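Local coordinates for Non-ribosomal peptide synthetase (Methanobrevibacter ruminantium, PDB 6VTJ), which probably carries a growing peptide on the phosphopantetheine arm of its thiolation domain and releases it by reduction in the adjoining reductase domain, at residues I54-L57 with S62-Y65; N107-E112 with A306-L311; R280-E285 with L298-V303. All blocks are in the same frame, centred on the assembly; numbering follows the deposited sequence.

Contact 1 (I54-L57 with S62-Y65)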
loop_
_atom_site.group_PDB
_atom_site.type_symbol
_atom_site.label_atom_id
_atom_site.label_comp_id
_atom_site.label_asym_id
_atom_site.label_seq_id
_atom_site.Cartn_x
_atom_site.Cartn_y
_atom_site.Cartn_z
ATOM N N ILE A 54 -4.654 -19.577 12.362
ATOM C CA ILE A 54 -5.224 -19.655 13.702
ATOM C C ILE A 54 -5.341 -21.109 14.145
ATOM O O ILE A 54 -5.012 -21.451 15.284
ATOM C CB ILE A 54 -6.582 -18.931 13.748
ATOM C CG1 ILE A 54 -6.383 -17.432 13.517
ATOM C CG2 ILE A 54 -7.297 -19.187 15.087
ATOM C CD1 ILE A 54 -7.653 -16.702 13.153
ATOM N N GLU A 55 -5.772 -21.993 13.241
ATOM C CA GLU A 55 -5.912 -23.400 13.603
ATOM C C GLU A 55 -4.563 -24.032 13.921
ATOM O O GLU A 55 -4.447 -24.791 14.890
ATOM C CB GLU A 55 -6.608 -24.171 12.485
ATOM C CG GLU A 55 -8.109 -24.082 12.539
ATOM C CD GLU A 55 -8.681 -24.503 13.893
ATOM O OE1 GLU A 55 -8.157 -25.467 14.494
ATOM O OE2 GLU A 55 -9.652 -23.857 14.353
ATOM N N LEU A 56 -3.528 -23.730 13.128
ATOM C CA LEU A 56 -2.195 -24.248 13.440
ATOM C C LEU A 56 -1.666 -23.704 14.765
ATOM O O LEU A 56 -0.930 -24.406 15.472
ATOM C CB LEU A 56 -1.211 -23.921 12.320
ATOM C CG LEU A 56 -1.442 -24.624 10.987
ATOM C CD1 LEU A 56 -0.766 -23.876 9.849
ATOM C CD2 LEU A 56 -0.968 -26.081 11.067
ATOM N N LEU A 57 -2.002 -22.451 15.108
ATOM C CA LEU A 57 -1.582 -21.894 16.392
ATOM C C LEU A 57 -2.335 -22.550 17.542
ATOM O O LEU A 57 -1.778 -22.740 18.631
ATOM C CB LEU A 57 -1.800 -20.378 16.419
ATOM C CG LEU A 57 -1.018 -19.425 15.493
ATOM C CD1 LEU A 57 -1.580 -18.001 15.603
ATOM C CD2 LEU A 57 0.491 -19.441 15.779
ATOM N N SER A 62 4.163 -22.911 15.799
ATOM C CA SER A 62 4.616 -21.527 15.649
ATOM C C SER A 62 4.664 -21.209 14.160
ATOM O O SER A 62 5.564 -21.651 13.447
ATOM C CB SER A 62 5.964 -21.305 16.324
ATOM O OG SER A 62 5.796 -21.191 17.729
ATOM N N VAL A 63 3.667 -20.462 13.686
ATOM C CA VAL A 63 3.574 -20.056 12.291
ATOM C C VAL A 63 3.080 -18.622 12.247
ATOM O O VAL A 63 2.477 -18.114 13.194
ATOM C CB VAL A 63 2.621 -20.932 11.443
ATOM C CG1 VAL A 63 3.298 -22.195 11.007
ATOM C CG2 VAL A 63 1.319 -21.217 12.191
ATOM N N ARG A 64 3.325 -17.975 11.118
ATOM C CA ARG A 64 2.721 -16.684 10.868
ATOM C C ARG A 64 2.155 -16.683 9.457
ATOM O O ARG A 64 2.373 -17.610 8.670
ATOM C CB ARG A 64 3.724 -15.543 11.080
ATOM C CG ARG A 64 4.920 -15.581 10.146
ATOM C CD ARG A 64 5.779 -14.323 10.293
ATOM N NE ARG A 64 6.606 -14.347 11.498
ATOM C CZ ARG A 64 6.516 -13.460 12.481
ATOM N NH1 ARG A 64 5.634 -12.474 12.401
ATOM N NH2 ARG A 64 7.310 -13.552 13.541
ATOM N N TYR A 65 1.425 -15.610 9.157
ATOM C CA TYR A 65 0.641 -15.512 7.930
ATOM C C TYR A 65 1.486 -15.719 6.672
ATOM O O TYR A 65 1.043 -16.389 5.734
ATOM C CB TYR A 65 -0.049 -14.148 7.910
ATOM C CG TYR A 65 -1.167 -13.963 6.914
ATOM C CD1 TYR A 65 -2.204 -14.873 6.808
ATOM C CD2 TYR A 65 -1.206 -12.835 6.110
ATOM C CE1 TYR A 65 -3.241 -14.673 5.897
ATOM C CE2 TYR A 65 -2.230 -12.620 5.210
ATOM C CZ TYR A 65 -3.244 -13.530 5.102
ATOM O OH TYR A 65 -4.248 -13.291 4.188
#
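Leu-56 and Leu-57, in the last turn of helix 46-58, close on Val-63, a residue of the loop that doubles back after the helix has ended. Followed outward, the side chain of Leu-56 meets the valine almost from its root. CB lies 3.7 Å from Val-63 CG2, the nearest approach between the two residues. CG is set anti to the carbonyl carbon (chi1 -68°), and from there CD1 bends back until it stands 4.1 Å from the same Val-63 CG2. The methyl is thus touched near both ends of the leucine, and the two side chains cross at about a right angle. Farther from the loop, Leu-56 packs on Ile-20 and Ile-23 of helix 15-28, which fixes it between a second helix and the loop.

Leu-57 comes at Val-63 from the neighbouring position on the helix. Its CD2 settles against the loop backbone, 3.5 Å from Val-63 O and 3.9 Å from Val-63 N, and passes Val-63 CG2 at 4.1 Å. The amide N of Val-63 is buried here and has no hydrogen-bonding partner in the model, so a leucine methyl covers a polar atom that nothing satisfies. Of the two valine branches it is CG2 that meets both leucines.

Two residues on, Tyr-65 touches the 4'-phosphopantetheine and bonds through OH to Ser-46 O, at the start of the same helix. Leucines on a helix that starts at the phosphopantetheine site, packed against the following loop and another helix, are characteristic of the small helical-bundle fold of peptidyl carrier domains.

Contact 2 (N107-E112 with A306-L311)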
loop_
_atom_site.group_PDB
_atom_site.type_symbol
_atom_site.label_atom_id
_atom_site.label_comp_id
_atom_site.label_asym_id
_atom_site.label_seq_id
_atom_site.Cartn_x
_atom_site.Cartn_y
_atom_site.Cartn_z
ATOM N N ASN A 107 21.885 6.955 -7.995
ATOM C CA ASN A 107 22.330 7.591 -6.754
ATOM C C ASN A 107 22.843 9.004 -7.008
ATOM O O ASN A 107 22.623 9.922 -6.195
ATOM C CB ASN A 107 23.407 6.731 -6.087
ATOM C CG ASN A 107 22.824 5.532 -5.365
ATOM O OD1 ASN A 107 21.648 5.552 -5.005
ATOM N ND2 ASN A 107 23.636 4.485 -5.137
ATOM N N GLU A 108 23.520 9.202 -8.143
ATOM C CA GLU A 108 23.955 10.541 -8.522
ATOM C C GLU A 108 22.761 11.470 -8.716
ATOM O O GLU A 108 22.794 12.634 -8.294
ATOM C CB GLU A 108 24.806 10.477 -9.792
ATOM C CG GLU A 108 26.308 10.488 -9.530
ATOM N N LEU A 109 21.704 10.983 -9.367
ATOM C CA LEU A 109 20.512 11.813 -9.518
ATOM C C LEU A 109 19.887 12.107 -8.160
ATOM O O LEU A 109 19.492 13.244 -7.877
ATOM C CB LEU A 109 19.485 11.123 -10.416
ATOM C CG LEU A 109 19.549 11.230 -11.934
ATOM C CD1 LEU A 109 18.193 10.851 -12.510
ATOM C CD2 LEU A 109 19.974 12.619 -12.392
ATOM N N LEU A 110 19.794 11.084 -7.311
ATOM C CA LEU A 110 19.229 11.253 -5.979
ATOM C C LEU A 110 19.960 12.348 -5.210
ATOM O O LEU A 110 19.335 13.110 -4.459
ATOM C CB LEU A 110 19.268 9.918 -5.220
ATOM C CG LEU A 110 18.277 8.875 -5.744
ATOM C CD1 LEU A 110 18.351 7.528 -5.004
ATOM C CD2 LEU A 110 16.852 9.441 -5.719
ATOM N N GLN A 111 21.284 12.461 -5.406
ATOM C CA GLN A 111 22.040 13.502 -4.710
ATOM C C GLN A 111 21.603 14.913 -5.102
ATOM O O GLN A 111 21.824 15.849 -4.333
ATOM C CB GLN A 111 23.545 13.343 -4.947
ATOM C CG GLN A 111 24.186 12.217 -4.148
ATOM C CD GLN A 111 23.452 11.938 -2.838
ATOM O OE1 GLN A 111 23.454 12.761 -1.910
ATOM N NE2 GLN A 111 22.814 10.769 -2.758
ATOM N N GLU A 112 20.957 15.081 -6.248
ATOM C CA GLU A 112 20.438 16.383 -6.627
ATOM C C GLU A 112 19.139 16.739 -5.909
ATOM O O GLU A 112 18.681 17.877 -6.047
ATOM C CB GLU A 112 20.219 16.440 -8.145
ATOM C CG GLU A 112 21.401 15.933 -8.969
ATOM C CD GLU A 112 21.156 16.030 -10.471
ATOM O OE1 GLU A 112 20.044 16.436 -10.873
ATOM O OE2 GLU A 112 22.075 15.702 -11.255
ATOM N N ALA A 306 14.689 5.550 -16.109
ATOM C CA ALA A 306 14.216 6.412 -17.196
ATOM C C ALA A 306 14.653 7.857 -16.983
ATOM O O ALA A 306 14.933 8.578 -17.951
ATOM C CB ALA A 306 12.697 6.353 -17.319
ATOM N N ALA A 307 14.692 8.299 -15.720
ATOM C CA ALA A 307 15.197 9.641 -15.437
ATOM C C ALA A 307 16.665 9.776 -15.817
ATOM O O ALA A 307 17.081 10.823 -16.320
ATOM C CB ALA A 307 15.007 9.989 -13.963
ATOM N N THR A 308 17.471 8.736 -15.567
ATOM C CA THR A 308 18.878 8.795 -15.970
ATOM C C THR A 308 19.005 8.869 -17.474
ATOM O O THR A 308 20.056 9.265 -17.975
ATOM C CB THR A 308 19.703 7.595 -15.490
ATOM O OG1 THR A 308 19.350 6.421 -16.239
ATOM C CG2 THR A 308 19.514 7.341 -14.015
ATOM N N LYS A 309 17.969 8.478 -18.200
ATOM C CA LYS A 309 17.976 8.680 -19.644
ATOM C C LYS A 309 17.317 9.987 -20.075
ATOM O O LYS A 309 17.268 10.271 -21.271
ATOM C CB LYS A 309 17.295 7.505 -20.358
ATOM C CG LYS A 309 18.008 6.173 -20.202
ATOM C CD LYS A 309 19.505 6.315 -20.461
ATOM N N GLY A 310 16.805 10.791 -19.151
ATOM C CA GLY A 310 16.307 12.109 -19.506
ATOM C C GLY A 310 14.817 12.311 -19.334
ATOM O O GLY A 310 14.335 13.427 -19.577
ATOM N N LEU A 311 14.059 11.300 -18.946
ATOM C CA LEU A 311 12.642 11.499 -18.630
ATOM C C LEU A 311 12.492 12.327 -17.353
ATOM O O LEU A 311 13.107 12.003 -16.334
ATOM C CB LEU A 311 11.945 10.145 -18.450
ATOM C CG LEU A 311 10.417 10.185 -18.427
ATOM C CD1 LEU A 311 9.869 10.712 -19.757
ATOM C CD2 LEU A 311 9.842 8.815 -18.105
#
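Leu-109 puts its CD1 methyl against Ala-307 and Thr-308, joining helix 104-111 to the last turn of helix 291-308. That second helix belongs to the Rossmann-like reductase fold, where it leads into strand 313-322, and it stops in a Schellman motif. Along the first segment, Asn-107 contributes backbone only: its O accepts the amide N of Gln-111 at 3.0 Å within the helix. Leu-109 then makes the whole contact. Its CG stands anti to the carbonyl carbon (chi1 -84°), and the next torsion (chi2 -162°) sends CD1 outward to the neighbouring helix, where it approaches Ala-307 CB at 3.6 Å. The same methyl lies 3.8 Å from Thr-308 N, so it rests on the helix backbone between two small side chains. Glu-112 ends the segment, its N held by Leu-109 O and its OE1 in a salt bridge with Arg-384, whose side chain also touches Leu-109.

In the second segment, Gly-310 leaves the helix with positive phi (114°), a conformation open to glycine because it has no CB. The two bonds that close the helix run from Gly-310 N to Ala-307 O at 2.8 Å and from Leu-311 N to Ala-306 O at 3.0 Å. Thr-308 turns OG1 back to Gln-305 O within its own helix; its other branch, CG2, lies 4.0 Å from Leu-109 CD1.

Contact 3 (R280-E285 with L298-V303)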
loop_
_atom_site.group_PDB
_atom_site.type_symbol
_atom_site.label_atom_id
_atom_site.label_comp_id
_atom_site.label_asym_id
_atom_site.label_seq_id
_atom_site.Cartn_x
_atom_site.Cartn_y
_atom_site.Cartn_z
ATOM N N ARG A 280 16.645 10.930 -0.468
ATOM C CA ARG A 280 17.782 10.668 -1.341
ATOM C C ARG A 280 18.231 9.210 -1.280
ATOM O O ARG A 280 19.330 8.883 -1.738
ATOM C CB ARG A 280 18.929 11.619 -0.991
ATOM C CG ARG A 280 18.607 13.075 -1.392
ATOM C CD ARG A 280 19.744 14.044 -1.026
ATOM N NE ARG A 280 19.888 14.155 0.420
ATOM C CZ ARG A 280 19.180 14.998 1.172
ATOM N NH1 ARG A 280 18.296 15.819 0.606
ATOM N NH2 ARG A 280 19.357 15.022 2.487
ATOM N N THR A 281 17.389 8.323 -0.756
ATOM C CA THR A 281 17.722 6.921 -0.567
ATOM C C THR A 281 16.862 6.041 -1.469
ATOM O O THR A 281 15.632 6.176 -1.495
ATOM C CB THR A 281 17.514 6.515 0.899
ATOM O OG1 THR A 281 18.187 7.439 1.769
ATOM C CG2 THR A 281 18.046 5.115 1.135
ATOM N N LEU A 282 17.501 5.118 -2.190
ATOM C CA LEU A 282 16.747 4.054 -2.839
ATOM C C LEU A 282 17.187 2.707 -2.288
ATOM O O LEU A 282 16.492 2.127 -1.454
ATOM C CB LEU A 282 16.902 4.089 -4.363
ATOM C CG LEU A 282 16.253 2.965 -5.185
ATOM C CD1 LEU A 282 14.785 2.871 -4.969
ATOM C CD2 LEU A 282 16.517 3.206 -6.642
ATOM N N TYR A 283 18.342 2.210 -2.724
ATOM C CA TYR A 283 18.779 0.858 -2.410
ATOM C C TYR A 283 19.950 0.865 -1.439
ATOM O O TYR A 283 20.968 1.513 -1.693
ATOM C CB TYR A 283 19.187 0.121 -3.679
ATOM C CG TYR A 283 19.537 -1.317 -3.416
ATOM C CD1 TYR A 283 18.596 -2.174 -2.884
ATOM C CD2 TYR A 283 20.813 -1.815 -3.681
ATOM C CE1 TYR A 283 18.883 -3.499 -2.640
ATOM C CE2 TYR A 283 21.123 -3.163 -3.441
ATOM C CZ TYR A 283 20.145 -3.998 -2.920
ATOM O OH TYR A 283 20.394 -5.333 -2.651
ATOM N N TYR A 284 19.820 0.096 -0.356
ATOM C CA TYR A 284 20.925 -0.129 0.572
ATOM C C TYR A 284 20.884 -1.556 1.138
ATOM O O TYR A 284 21.236 -1.774 2.303
ATOM C CB TYR A 284 20.905 0.922 1.698
ATOM C CG TYR A 284 19.595 0.976 2.457
ATOM C CD1 TYR A 284 18.472 1.604 1.914
ATOM C CD2 TYR A 284 19.469 0.380 3.711
ATOM C CE1 TYR A 284 17.263 1.637 2.605
ATOM C CE2 TYR A 284 18.285 0.420 4.402
ATOM C CZ TYR A 284 17.182 1.045 3.849
ATOM O OH TYR A 284 15.990 1.063 4.542
ATOM N N GLU A 285 20.428 -2.524 0.337
ATOM C CA GLU A 285 20.259 -3.921 0.762
ATOM C C GLU A 285 19.356 -4.050 1.989
ATOM O O GLU A 285 19.645 -4.794 2.933
ATOM C CB GLU A 285 21.612 -4.596 0.997
ATOM C CG GLU A 285 22.117 -5.243 -0.273
ATOM C CD GLU A 285 23.509 -5.824 -0.163
ATOM O OE1 GLU A 285 23.700 -6.754 0.652
ATOM O OE2 GLU A 285 24.405 -5.340 -0.904
ATOM N N LEU A 298 10.933 -2.119 -7.329
ATOM C CA LEU A 298 11.330 -2.318 -8.724
ATOM C C LEU A 298 10.724 -1.241 -9.613
ATOM O O LEU A 298 11.363 -0.762 -10.561
ATOM C CB LEU A 298 10.908 -3.718 -9.195
ATOM C CG LEU A 298 11.631 -4.907 -8.534
ATOM C CD1 LEU A 298 11.030 -6.251 -8.966
ATOM C CD2 LEU A 298 13.136 -4.862 -8.835
ATOM N N ALA A 299 9.498 -0.824 -9.306
ATOM C CA ALA A 299 8.908 0.282 -10.044
ATOM C C ALA A 299 9.698 1.581 -9.848
ATOM O O ALA A 299 9.960 2.308 -10.815
ATOM C CB ALA A 299 7.457 0.443 -9.619
ATOM N N GLU A 300 10.090 1.883 -8.605
ATOM C CA GLU A 300 10.880 3.082 -8.341
ATOM C C GLU A 300 12.168 3.057 -9.141
ATOM O O GLU A 300 12.574 4.068 -9.723
ATOM C CB GLU A 300 11.189 3.208 -6.844
ATOM C CG GLU A 300 10.039 3.778 -5.992
ATOM C CD GLU A 300 10.473 4.266 -4.609
ATOM O OE1 GLU A 300 11.677 4.522 -4.407
ATOM O OE2 GLU A 300 9.601 4.420 -3.722
ATOM N N ARG A 301 12.847 1.911 -9.144
ATOM C CA ARG A 301 14.099 1.800 -9.890
ATOM C C ARG A 301 13.881 1.998 -11.387
ATOM O O ARG A 301 14.701 2.632 -12.055
ATOM C CB ARG A 301 14.751 0.449 -9.627
ATOM C CG ARG A 301 16.168 0.332 -10.164
ATOM C CD ARG A 301 16.759 -1.013 -9.770
ATOM N NE ARG A 301 16.219 -2.090 -10.587
ATOM C CZ ARG A 301 16.593 -3.362 -10.499
ATOM N NH1 ARG A 301 17.507 -3.741 -9.608
ATOM N NH2 ARG A 301 16.042 -4.261 -11.304
ATOM N N ALA A 302 12.783 1.470 -11.937
ATOM C CA ALA A 302 12.494 1.726 -13.348
ATOM C C ALA A 302 12.278 3.217 -13.614
ATOM O O ALA A 302 12.748 3.765 -14.635
ATOM C CB ALA A 302 11.276 0.920 -13.788
ATOM N N VAL A 303 11.563 3.889 -12.707
ATOM C CA VAL A 303 11.263 5.302 -12.904
ATOM C C VAL A 303 12.555 6.115 -12.896
ATOM O O VAL A 303 12.807 6.937 -13.791
ATOM C CB VAL A 303 10.272 5.789 -11.832
ATOM C CG1 VAL A 303 10.167 7.304 -11.868
ATOM C CG2 VAL A 303 8.899 5.137 -12.014
#
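The irregular chain of 280-285 runs past helix 298-303 and comes nearest at Leu-282, whose CA lies 7.9 Å from Arg-301 CA. At Leu-282 the backbone kinks (psi -77°) between the extended residues Thr-281 and Tyr-283, and the side chain is directed at the helix. A chi1 of 175° places CG on the helix side, and chi2 (58°) spreads the two methyls over different targets. CD1 rests against the carboxylate of Glu-300, 3.6 Å from OE1, and reaches back to Glu-300 CB at 4.1 Å. CD2 goes instead to the backbone of the next residue, 4.3 Å from Arg-301 CA. The side chains of Leu-282 and Glu-300 run antiparallel past one another.

The contact packs a loop of the Rossmann-like reductase fold, the connection between strand 252-258 and helix 291-308, onto the helix it leads into. Glu-300 is buried, but both its oxygens are engaged: OE1 in a salt bridge with Arg-317 NH2 and OE2 with Ser-257 OG. Arg-317 NH2 also binds Thr-281 O, so one guanidinium ties the loop to the glutamate. Arg-301 carries its guanidinium away from the Glu-300 carboxylate, to Tyr-103 OH and Ile-97 O through NH1, while Leu-298 CD2 sits over one face of the group, nearer its edge than its centre, 3.9 Å from the plane.

In the fold
Contacts 2 and 3 share helix 291-308 of the reductase fold, their centres about 11 Å apart; contact 1 lies in the carrier domain, its centre about 33 Å from that of contact 3. Contact 3 is buried and nearest the chain's centre, about 16 Å from it, and sets a leucine beside a carboxylate whose charge is met by an arginine outside both segments. Contacts 1 and 2 lie about 24 and 25 Å out, on opposite sides of the centre. Both rest on methyl groups, but contact 1 is buried and contact 2 only partly so. Leu-110 bridges contacts 2 and 3, its CD1 lying 3.8 Å from Leu-282 CB.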